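Local coordinates for protein Cas6b (Methanococcus maripaludis, PDB 4Z7K) that is a CRISPR-associated endoribonuclease that binds CRISPR RNA and probably cleaves precursor transcripts into guide RNAs, at residues B[19-31]-B[77-89]. Residues are numbered along the deposited sequence; the frame is centred on the assembly and turned at random.
Sequences DGSKLRGYFAKKY and KRIFFEKELIISN. With nucleotides of chain C.
The hydroxyl of Y26 sits between two acceptors: its OH is 2.9 Å from E82 OE2 and 2.9 Å from the backbone O of E84, and its single proton could go to either. The contact joins helix 20-30 to the loop after helix 67-76 and the short strand 85-87, in the N-terminal domain, whose antiparallel 2-3-1-4 sheet fits the ferredoxin-like fold of Cas6 proteins. E82 meets the Y26 ring at its edge, the carboxylate plane nearly perpendicular to it; E82 OE2 also has a long salt bridge to K30 NZ, and E82 OE1 a weak hydrogen bond from Y31 OH. With CG anti to the backbone N (chi1 159°), Y26 reaches across to strand 85-87. There L85 CA lies over one ring face, 4.3 Å from the centroid and 19° off the normal, a CH-pi contact, while Y26 CD1 touches I86 CG1 at 3.5 Å. L23 CD1 packs on L85 CD1 (3.6 Å), and L23 also meets F54 of strand 52-57, which links the helix to the sheet. Nearer the helix start, K22 CB rests on I87 CG2 at 3.6 Å. U25 of chain C lies alongside, its O2 3.2 Å from S88 N in a weak hydrogen bond. On another side of the helix, the extended R24 donates through NH2 to O3' of DC23 of chain C, 2.6 Å away with an N-H...O angle of 174°.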
ATOM      1  N   ASP B  19      -7.126  20.677  -4.604  1.00101.60           N
ATOM      2  CA  ASP B  19      -7.658  20.691  -5.933  1.00104.96           C
ATOM      3  C   ASP B  19      -6.421  20.554  -6.827  1.00106.42           C
ATOM      4  O   ASP B  19      -6.490  20.744  -8.042  1.00113.28           O
ATOM      5  CB  ASP B  19      -8.474  21.956  -6.217  1.00105.37           C
ATOM      6  CG  ASP B  19      -9.848  21.938  -5.544  1.00104.63           C
ATOM      7  OD1 ASP B  19     -10.324  20.842  -5.181  1.00104.61           O
ATOM      8  OD2 ASP B  19     -10.462  23.019  -5.390  1.00102.19           O
ATOM      9  N   GLY B  20      -5.285  20.256  -6.191  1.00 99.70           N
ATOM     10  CA  GLY B  20      -4.033  19.937  -6.853  1.00 98.93           C
ATOM     11  C   GLY B  20      -4.211  18.718  -7.725  1.00 95.68           C
ATOM     12  O   GLY B  20      -3.570  18.590  -8.758  1.00 92.78           O
ATOM     13  N   SER B  21      -5.068  17.806  -7.276  1.00100.97           N
ATOM     14  CA  SER B  21      -5.402  16.610  -8.040  1.00 97.89           C
ATOM     15  C   SER B  21      -6.149  17.020  -9.296  1.00 96.76           C
ATOM     16  O   SER B  21      -5.912  16.486 -10.378  1.00 99.52           O
ATOM     17  CB  SER B  21      -6.256  15.653  -7.206  1.00107.06           C
ATOM     18  OG  SER B  21      -5.677  15.414  -5.931  1.00121.08           O
ATOM     19  N   LYS B  22      -7.062  17.973  -9.123  1.00103.13           N
ATOM     20  CA  LYS B  22      -7.888  18.515 -10.201  1.00101.45           C
ATOM     21  C   LYS B  22      -7.130  19.499 -11.098  1.00 97.46           C
ATOM     22  O   LYS B  22      -7.370  19.563 -12.300  1.00 96.41           O
ATOM     23  CB  LYS B  22      -9.132  19.173  -9.618  1.00101.14           C
ATOM     24  CG  LYS B  22      -9.745  18.388  -8.468  1.00105.42           C
ATOM     25  CD  LYS B  22     -11.017  19.052  -7.971  1.00113.97           C
ATOM     26  CE  LYS B  22     -11.527  18.420  -6.690  1.00116.44           C
ATOM     27  NZ  LYS B  22     -12.923  18.852  -6.403  1.00117.57           N
ATOM     28  N   LEU B  23      -6.235  20.278 -10.504  1.00 97.55           N
ATOM     29  CA  LEU B  23      -5.331  21.127 -11.271  1.00 94.22           C
ATOM     30  C   LEU B  23      -4.507  20.286 -12.233  1.00 96.04           C
ATOM     31  O   LEU B  23      -4.350  20.621 -13.409  1.00 94.94           O
ATOM     32  CB  LEU B  23      -4.395  21.897 -10.343  1.00 88.24           C
ATOM     33  CG  LEU B  23      -3.473  22.841 -11.101  1.00 79.42           C
ATOM     34  CD1 LEU B  23      -4.205  24.073 -11.542  1.00 82.78           C
ATOM     35  CD2 LEU B  23      -2.272  23.176 -10.243  1.00 81.15           C
ATOM     36  N   ARG B  24      -3.970  19.190 -11.712  1.00 99.19           N
ATOM     37  CA  ARG B  24      -3.261  18.222 -12.533  1.00 97.05           C
ATOM     38  C   ARG B  24      -4.248  17.575 -13.480  1.00 98.91           C
ATOM     39  O   ARG B  24      -3.973  17.434 -14.666  1.00 97.34           O
ATOM     40  CB  ARG B  24      -2.582  17.165 -11.663  1.00 93.42           C
ATOM     41  CG  ARG B  24      -2.120  15.955 -12.423  1.00 85.80           C
ATOM     42  CD  ARG B  24      -0.994  15.259 -11.719  1.00 89.57           C
ATOM     43  NE  ARG B  24      -0.673  13.997 -12.368  1.00 87.13           N
ATOM     44  CZ  ARG B  24      -1.401  12.895 -12.204  1.00 94.88           C
ATOM     45  NH1 ARG B  24      -2.493  12.915 -11.446  1.00 95.61           N
ATOM     46  NH2 ARG B  24      -1.056  11.777 -12.816  1.00100.96           N
ATOM     47  N   GLY B  25      -5.433  17.278 -12.951  1.00101.75           N
ATOM     48  CA  GLY B  25      -6.486  16.614 -13.694  1.00103.66           C
ATOM     49  C   GLY B  25      -6.721  17.300 -15.024  1.00108.19           C
ATOM     50  O   GLY B  25      -6.794  16.634 -16.058  1.00112.17           O
ATOM     51  N   TYR B  26      -6.818  18.629 -15.003  1.00107.89           N
ATOM     52  CA  TYR B  26      -7.208  19.394 -16.184  1.00102.75           C
ATOM     53  C   TYR B  26      -6.143  19.435 -17.284  1.00100.00           C
ATOM     54  O   TYR B  26      -6.473  19.492 -18.460  1.00106.72           O
ATOM     55  CB  TYR B  26      -7.553  20.840 -15.770  1.00100.96           C
ATOM     56  CG  TYR B  26      -7.482  21.834 -16.914  1.00 99.60           C
ATOM     57  CD1 TYR B  26      -8.613  22.155 -17.660  1.00 95.70           C
ATOM     58  CD2 TYR B  26      -6.268  22.435 -17.263  1.00 95.42           C
ATOM     59  CE1 TYR B  26      -8.540  23.044 -18.716  1.00 95.06           C
ATOM     60  CE2 TYR B  26      -6.184  23.312 -18.325  1.00 98.65           C
ATOM     61  CZ  TYR B  26      -7.321  23.619 -19.049  1.00102.37           C
ATOM     62  OH  TYR B  26      -7.225  24.504 -20.105  1.00104.74           O
ATOM     63  N   PHE B  27      -4.876  19.405 -16.908  1.00 96.22           N
ATOM     64  CA  PHE B  27      -3.773  19.326 -17.864  1.00 97.75           C
ATOM     65  C   PHE B  27      -3.597  17.901 -18.392  1.00103.87           C
ATOM     66  O   PHE B  27      -2.957  17.678 -19.422  1.00102.74           O
ATOM     67  CB  PHE B  27      -2.487  19.851 -17.238  1.00101.52           C
ATOM     68  CG  PHE B  27      -2.394  21.359 -17.234  1.00100.78           C
ATOM     69  CD1 PHE B  27      -2.892  22.090 -16.155  1.00 96.76           C
ATOM     70  CD2 PHE B  27      -1.805  22.043 -18.289  1.00 95.28           C
ATOM     71  CE1 PHE B  27      -2.808  23.472 -16.129  1.00 87.18           C
ATOM     72  CE2 PHE B  27      -1.718  23.433 -18.271  1.00 93.74           C
ATOM     73  CZ  PHE B  27      -2.223  24.146 -17.187  1.00 90.47           C
ATOM     74  N   ALA B  28      -4.064  16.924 -17.624  1.00103.65           N
ATOM     75  CA  ALA B  28      -4.000  15.542 -18.080  1.00108.57           C
ATOM     76  C   ALA B  28      -4.857  15.271 -19.314  1.00114.84           C
ATOM     77  O   ALA B  28      -4.512  14.383 -20.096  1.00119.79           O
ATOM     78  CB  ALA B  28      -4.408  14.609 -16.969  1.00114.54           C
ATOM     79  N   LYS B  29      -5.939  16.031 -19.520  1.00111.34           N
ATOM     80  CA  LYS B  29      -6.813  15.812 -20.689  1.00107.82           C
ATOM     81  C   LYS B  29      -6.491  16.699 -21.883  1.00107.15           C
ATOM     82  O   LYS B  29      -6.433  16.210 -23.011  1.00114.13           O
ATOM     83  CB  LYS B  29      -8.301  15.995 -20.315  1.00100.42           C
ATOM     84  CG  LYS B  29      -9.148  16.653 -21.426  1.00105.16           C
ATOM     85  CD  LYS B  29      -9.554  15.720 -22.604  1.00113.69           C
ATOM     86  CE  LYS B  29     -10.501  16.503 -23.582  1.00119.36           C
ATOM     87  NZ  LYS B  29     -10.584  15.991 -24.973  1.00123.00           N
ATOM     88  N   LYS B  30      -6.211  17.977 -21.651  1.00107.06           N
ATOM     89  CA  LYS B  30      -5.820  18.818 -22.769  1.00107.53           C
ATOM     90  C   LYS B  30      -4.411  18.459 -23.243  1.00108.75           C
ATOM     91  O   LYS B  30      -4.003  18.825 -24.348  1.00110.90           O
ATOM     92  CB  LYS B  30      -5.940  20.312 -22.406  1.00108.60           C
ATOM     93  CG  LYS B  30      -5.177  21.262 -23.343  1.00116.38           C
ATOM     94  CD  LYS B  30      -5.440  22.744 -23.095  1.00113.93           C
ATOM     95  CE  LYS B  30      -6.769  23.141 -23.740  1.00115.59           C
ATOM     96  NZ  LYS B  30      -7.021  24.603 -23.634  1.00132.21           N
ATOM     97  N   TYR B  31      -3.691  17.677 -22.448  1.00108.50           N
ATOM     98  CA  TYR B  31      -2.380  17.230 -22.888  1.00110.41           C
ATOM     99  C   TYR B  31      -2.133  15.766 -22.600  1.00115.25           C
ATOM    100  O   TYR B  31      -1.093  15.415 -22.048  1.00124.15           O
ATOM    101  CB  TYR B  31      -1.276  18.059 -22.228  1.00109.26           C
ATOM    102  CG  TYR B  31      -1.336  19.507 -22.608  1.00106.81           C
ATOM    103  CD1 TYR B  31      -0.584  19.992 -23.658  1.00 99.11           C
ATOM    104  CD2 TYR B  31      -2.136  20.398 -21.899  1.00108.31           C
ATOM    105  CE1 TYR B  31      -0.648  21.298 -24.005  1.00101.74           C
ATOM    106  CE2 TYR B  31      -2.189  21.726 -22.232  1.00105.26           C
ATOM    107  CZ  TYR B  31      -1.447  22.179 -23.291  1.00110.56           C
ATOM    108  OH  TYR B  31      -1.514  23.518 -23.632  1.00113.59           O
ATOM    109  N   LYS B  77       4.967  23.867 -25.636  1.00 88.32           N
ATOM    110  CA  LYS B  77       3.568  24.148 -25.724  1.00 97.63           C
ATOM    111  C   LYS B  77       3.493  25.341 -24.787  1.00 98.32           C
ATOM    112  O   LYS B  77       3.973  25.275 -23.675  1.00106.34           O
ATOM    113  CB  LYS B  77       2.683  22.992 -25.293  1.00 94.88           C
ATOM    114  CG  LYS B  77       1.199  23.363 -25.296  1.00104.49           C
ATOM    115  CD  LYS B  77       0.813  24.445 -26.321  1.00110.79           C
ATOM    116  CE  LYS B  77      -0.636  24.339 -26.803  1.00114.75           C
ATOM    117  NZ  LYS B  77      -0.884  23.182 -27.725  1.00108.94           N
ATOM    118  N   ARG B  78       2.904  26.430 -25.260  1.00 97.38           N
ATOM    119  CA  ARG B  78       2.863  27.695 -24.550  1.00 94.40           C
ATOM    120  C   ARG B  78       1.819  27.659 -23.468  1.00 96.84           C
ATOM    121  O   ARG B  78       0.675  28.047 -23.682  1.00101.49           O
ATOM    122  CB  ARG B  78       2.624  28.842 -25.537  1.00100.63           C
ATOM    123  CG  ARG B  78       2.877  28.410 -26.976  1.00 98.77           C
ATOM    124  CD  ARG B  78       2.751  29.516 -28.009  1.00102.29           C
ATOM    125  NE  ARG B  78       3.523  29.152 -29.202  1.00119.02           N
ATOM    126  CZ  ARG B  78       4.003  30.011 -30.101  1.00114.54           C
ATOM    127  NH1 ARG B  78       3.790  31.312 -29.955  1.00114.08           N
ATOM    128  NH2 ARG B  78       4.682  29.566 -31.156  1.00105.28           N
ATOM    129  N   ILE B  79       2.192  27.036 -22.357  1.00 98.25           N
ATOM    130  CA  ILE B  79       1.374  26.943 -21.140  1.00101.14           C
ATOM    131  C   ILE B  79       1.243  28.295 -20.378  1.00100.53           C
ATOM    132  O   ILE B  79       0.227  28.565 -19.718  1.00 92.15           O
ATOM    133  CB  ILE B  79       1.928  25.842 -20.237  1.00 92.69           C
ATOM    134  CG1 ILE B  79       1.861  24.530 -21.007  1.00 92.17           C
ATOM    135  CG2 ILE B  79       1.115  25.723 -18.951  1.00 92.60           C
ATOM    136  CD1 ILE B  79       2.766  23.491 -20.481  1.00 96.94           C
ATOM    137  N   PHE B  80       2.274  29.136 -20.419  1.00 93.02           N
ATOM    138  CA  PHE B  80       2.195  30.353 -19.627  1.00 84.61           C
ATOM    139  C   PHE B  80       1.246  31.361 -20.289  1.00 89.05           C
ATOM    140  O   PHE B  80       0.698  32.231 -19.609  1.00 84.16           O
ATOM    141  CB  PHE B  80       3.570  30.956 -19.372  1.00 83.69           C
ATOM    142  CG  PHE B  80       4.536  30.793 -20.487  1.00 86.79           C
ATOM    143  CD1 PHE B  80       4.702  31.786 -21.427  1.00 92.85           C
ATOM    144  CD2 PHE B  80       5.343  29.672 -20.551  1.00 89.42           C
ATOM    145  CE1 PHE B  80       5.624  31.641 -22.446  1.00 98.33           C
ATOM    146  CE2 PHE B  80       6.259  29.520 -21.560  1.00 93.25           C
ATOM    147  CZ  PHE B  80       6.404  30.506 -22.509  1.00 98.40           C
ATOM    148  N   PHE B  81       1.072  31.279 -21.608  1.00 94.65           N
ATOM    149  CA  PHE B  81      -0.054  31.980 -22.216  1.00 84.66           C
ATOM    150  C   PHE B  81      -1.181  30.992 -22.354  1.00 83.83           C
ATOM    151  O   PHE B  81      -1.461  30.557 -23.456  1.00 97.01           O
ATOM    152  CB  PHE B  81       0.283  32.498 -23.613  1.00 83.42           C
ATOM    153  CG  PHE B  81       1.593  33.197 -23.709  1.00 86.01           C
ATOM    154  CD1 PHE B  81       2.555  32.762 -24.606  1.00 85.81           C
ATOM    155  CD2 PHE B  81       1.871  34.288 -22.905  1.00 88.69           C
ATOM    156  CE1 PHE B  81       3.774  33.406 -24.705  1.00 88.08           C
ATOM    157  CE2 PHE B  81       3.089  34.939 -22.996  1.00 90.16           C
ATOM    158  CZ  PHE B  81       4.043  34.496 -23.904  1.00 89.70           C
ATOM    159  N   GLU B  82      -1.890  30.676 -21.287  1.00 83.74           N
ATOM    160  CA  GLU B  82      -2.877  29.620 -21.421  1.00 86.44           C
ATOM    161  C   GLU B  82      -4.278  30.133 -21.301  1.00 97.36           C
ATOM    162  O   GLU B  82      -4.557  31.016 -20.498  1.00102.79           O
ATOM    163  CB  GLU B  82      -2.654  28.571 -20.330  1.00 94.56           C
ATOM    164  CG  GLU B  82      -3.761  27.518 -20.100  1.00 99.57           C
ATOM    165  CD  GLU B  82      -3.760  26.339 -21.062  1.00104.42           C
ATOM    166  OE1 GLU B  82      -2.804  26.200 -21.862  1.00110.28           O
ATOM    167  OE2 GLU B  82      -4.712  25.528 -20.984  1.00100.53           O
ATOM    168  N   LYS B  83      -5.160  29.625 -22.139  1.00102.49           N
ATOM    169  CA  LYS B  83      -6.554  30.015 -22.033  1.00104.36           C
ATOM    170  C   LYS B  83      -7.197  29.268 -20.871  1.00106.13           C
ATOM    171  O   LYS B  83      -6.660  28.251 -20.429  1.00111.20           O
ATOM    172  CB  LYS B  83      -7.320  29.791 -23.341  1.00107.50           C
ATOM    173  CG  LYS B  83      -6.726  30.565 -24.498  1.00106.88           C
ATOM    174  CD  LYS B  83      -6.353  31.966 -24.010  1.00101.89           C
ATOM    175  CE  LYS B  83      -5.991  32.913 -25.148  1.00113.37           C
ATOM    176  NZ  LYS B  83      -5.504  34.242 -24.655  1.00103.08           N
ATOM    177  N   GLU B  84      -8.331  29.776 -20.398  1.00100.46           N
ATOM    178  CA  GLU B  84      -9.083  29.251 -19.247  1.00105.17           C
ATOM    179  C   GLU B  84      -8.775  27.907 -18.577  1.00107.12           C
ATOM    180  O   GLU B  84      -8.596  26.904 -19.249  1.00112.64           O
ATOM    181  CB  GLU B  84     -10.520  29.108 -19.790  1.00110.92           C
ATOM    182  CG  GLU B  84     -11.676  28.636 -18.901  1.00117.85           C
ATOM    183  CD  GLU B  84     -12.671  27.803 -19.759  1.00131.69           C
ATOM    184  OE1 GLU B  84     -12.469  27.733 -20.999  1.00127.49           O
ATOM    185  OE2 GLU B  84     -13.664  27.249 -19.227  1.00135.07           O
ATOM    186  N   LEU B  85      -8.696  27.881 -17.254  1.00101.36           N
ATOM    187  CA  LEU B  85      -8.372  26.635 -16.582  1.00 97.23           C
ATOM    188  C   LEU B  85      -9.706  26.153 -15.947  1.00102.85           C
ATOM    189  O   LEU B  85     -10.495  26.995 -15.516  1.00105.67           O
ATOM    190  CB  LEU B  85      -7.225  26.809 -15.586  1.00103.01           C
ATOM    191  CG  LEU B  85      -7.039  26.140 -14.228  1.00100.59           C
ATOM    192  CD1 LEU B  85      -5.635  26.472 -13.796  1.00 96.57           C
ATOM    193  CD2 LEU B  85      -8.045  26.595 -13.180  1.00100.64           C
ATOM    194  N   ILE B  86      -9.980  24.853 -15.836  1.00107.04           N
ATOM    195  CA  ILE B  86     -11.288  24.456 -15.286  1.00108.96           C
ATOM    196  C   ILE B  86     -11.168  23.364 -14.223  1.00110.78           C
ATOM    197  O   ILE B  86     -10.424  22.393 -14.374  1.00112.35           O
ATOM    198  CB  ILE B  86     -12.305  23.989 -16.375  1.00113.51           C
ATOM    199  CG1 ILE B  86     -11.964  22.617 -16.936  1.00113.34           C
ATOM    200  CG2 ILE B  86     -12.434  25.004 -17.497  1.00118.38           C
ATOM    201  CD1 ILE B  86     -13.106  21.999 -17.714  1.00120.63           C
ATOM    202  N   ILE B  87     -11.901  23.557 -13.131  1.00113.12           N
ATOM    203  CA  ILE B  87     -11.827  22.674 -11.979  1.00110.50           C
ATOM    204  C   ILE B  87     -13.209  22.303 -11.455  1.00117.03           C
ATOM    205  O   ILE B  87     -13.801  23.061 -10.688  1.00121.08           O
ATOM    206  CB  ILE B  87     -11.036  23.330 -10.826  1.00106.75           C
ATOM    207  CG1 ILE B  87      -9.691  23.885 -11.310  1.00101.32           C
ATOM    208  CG2 ILE B  87     -10.853  22.351  -9.679  1.00109.73           C
ATOM    209  CD1 ILE B  87      -8.697  22.830 -11.702  1.00104.20           C
ATOM    210  N   SER B  88     -13.733  21.167 -11.903  1.00119.45           N
ATOM    211  CA  SER B  88     -14.821  20.479 -11.203  1.00124.09           C
ATOM    212  C   SER B  88     -16.086  21.297 -10.852  1.00131.69           C
ATOM    213  O   SER B  88     -16.377  21.482  -9.665  1.00129.36           O
ATOM    214  CB  SER B  88     -14.239  19.882  -9.908  1.00118.95           C
ATOM    215  OG  SER B  88     -15.188  19.864  -8.854  1.00120.56           O
ATOM    216  N   ASN B  89     -16.835  21.805 -11.835  1.00128.14           N
ATOM    217  CA  ASN B  89     -16.535  21.751 -13.261  1.00128.23           C
ATOM    218  C   ASN B  89     -16.339  23.225 -13.653  1.00132.78           C
ATOM    219  O   ASN B  89     -16.045  23.582 -14.801  1.00131.02           O
ATOM    220  CB  ASN B  89     -17.677  21.072 -14.036  1.00133.55           C
ATOM    221  CG  ASN B  89     -17.652  21.374 -15.540  1.00141.24           C
ATOM    222  OD1 ASN B  89     -16.618  21.224 -16.197  1.00140.55           O
ATOM    223  ND2 ASN B  89     -18.787  21.820 -16.080  1.00137.82           N
TER
ATOM    224  P     U C  25      -9.050  12.554 -14.183  1.00129.96           P
ATOM    225  OP1   U C  25      -9.876  11.621 -14.999  1.00130.88           O
ATOM    226  OP2   U C  25      -8.246  13.614 -14.855  1.00125.28           O
ATOM    227  O5'   U C  25     -10.062  13.250 -13.173  1.00139.30           O
ATOM    228  C5'   U C  25      -9.670  13.557 -11.840  1.00124.73           C
ATOM    229  C4'   U C  25     -10.471  14.709 -11.294  1.00117.57           C
ATOM    230  O4'   U C  25      -9.820  15.967 -11.636  1.00115.63           O
ATOM    231  C3'   U C  25     -11.894  14.834 -11.843  1.00119.60           C
ATOM    232  O3'   U C  25     -12.832  14.071 -11.101  1.00114.74           O
ATOM    233  C2'   U C  25     -12.164  16.337 -11.793  1.00120.60           C
ATOM    234  O2'   U C  25     -12.562  16.751 -10.490  1.00125.83           O
ATOM    235  C1'   U C  25     -10.776  16.904 -12.095  1.00118.13           C
ATOM    236  N1    U C  25     -10.561  17.236 -13.528  1.00118.23           N
ATOM    237  C2    U C  25     -10.919  18.526 -13.883  1.00115.84           C
ATOM    238  O2    U C  25     -11.368  19.313 -13.066  1.00115.78           O
ATOM    239  N3    U C  25     -10.729  18.865 -15.204  1.00112.23           N
ATOM    240  C4    U C  25     -10.222  18.053 -16.194  1.00109.31           C
ATOM    241  O4    U C  25     -10.103  18.505 -17.336  1.00104.11           O
ATOM    242  C5    U C  25      -9.871  16.730 -15.755  1.00111.44           C
ATOM    243  C6    U C  25     -10.044  16.374 -14.473  1.00116.98           C
ATOM    244  P     A C  24      -3.968   9.328 -12.664  1.00116.96           P
ATOM    245  OP1   A C  24      -4.758   9.821 -11.507  1.00112.84           O
ATOM    246  OP2   A C  24      -4.188   7.939 -13.135  1.00126.45           O
ATOM    247  O5'   A C  24      -4.251  10.234 -13.954  1.00117.33           O
ATOM    248  C5'   A C  24      -4.490  11.634 -13.885  1.00120.33           C
ATOM    249  C4'   A C  24      -5.926  11.949 -14.249  1.00130.91           C
ATOM    250  O4'   A C  24      -6.139  11.798 -15.691  1.00127.44           O
ATOM    251  C3'   A C  24      -6.937  11.027 -13.567  1.00132.03           C
ATOM    252  O3'   A C  24      -8.131  11.710 -13.176  1.00122.78           O
ATOM    253  C2'   A C  24      -7.214   9.966 -14.631  1.00138.63           C
ATOM    254  O2'   A C  24      -8.476   9.340 -14.511  1.00144.09           O
ATOM    255  C1'   A C  24      -7.097  10.769 -15.931  1.00132.59           C
ATOM    256  N9    A C  24      -6.677  10.011 -17.116  1.00131.80           N
ATOM    257  C8    A C  24      -6.647  10.537 -18.382  1.00137.11           C
ATOM    258  N7    A C  24      -6.294   9.678 -19.310  1.00138.71           N
ATOM    259  C5    A C  24      -6.123   8.486 -18.616  1.00133.88           C
ATOM    260  C6    A C  24      -5.739   7.204 -19.043  1.00130.98           C
ATOM    261  N6    A C  24      -5.461   6.916 -20.314  1.00130.95           N
ATOM    262  N1    A C  24      -5.663   6.214 -18.127  1.00132.66           N
ATOM    263  C2    A C  24      -5.946   6.508 -16.856  1.00131.08           C
ATOM    264  N3    A C  24      -6.306   7.678 -16.339  1.00128.56           N
ATOM    265  C4    A C  24      -6.407   8.652 -17.271  1.00130.49           C
ATOM    266  P    DC C  23       2.247   9.813 -10.872  1.00 93.25           P
ATOM    267  OP1  DC C  23       2.074  10.888 -11.865  1.00 99.05           O
ATOM    268  OP2  DC C  23       2.057  10.128  -9.428  1.00 96.67           O
ATOM    269  O5'  DC C  23       1.290   8.595 -11.240  1.00 89.32           O
ATOM    270  C5'  DC C  23       0.662   8.564 -12.469  1.00 99.04           C
ATOM    271  C4'  DC C  23      -0.660   7.890 -12.311  1.00 99.63           C
ATOM    272  O4'  DC C  23      -0.447   6.671 -11.599  1.00 91.47           O
ATOM    273  C3'  DC C  23      -1.657   8.682 -11.486  1.00103.44           C
ATOM    274  O3'  DC C  23      -2.404   9.557 -12.361  1.00110.49           O
ATOM    275  C2'  DC C  23      -2.518   7.587 -10.860  1.00101.94           C
ATOM    276  C1'  DC C  23      -1.537   6.411 -10.749  1.00 99.92           C
ATOM    277  N1   DC C  23      -1.009   6.205  -9.404  1.00 97.83           N
ATOM    278  C2   DC C  23      -1.805   5.589  -8.440  1.00 98.34           C
ATOM    279  O2   DC C  23      -2.948   5.222  -8.740  1.00 98.99           O
ATOM    280  N3   DC C  23      -1.299   5.403  -7.204  1.00 99.17           N
ATOM    281  C4   DC C  23      -0.067   5.805  -6.906  1.00 97.76           C
ATOM    282  N4   DC C  23       0.373   5.588  -5.662  1.00 95.62           N
ATOM    283  C5   DC C  23       0.767   6.442  -7.874  1.00 99.41           C
ATOM    284  C6   DC C  23       0.257   6.622  -9.102  1.00100.28           C
TER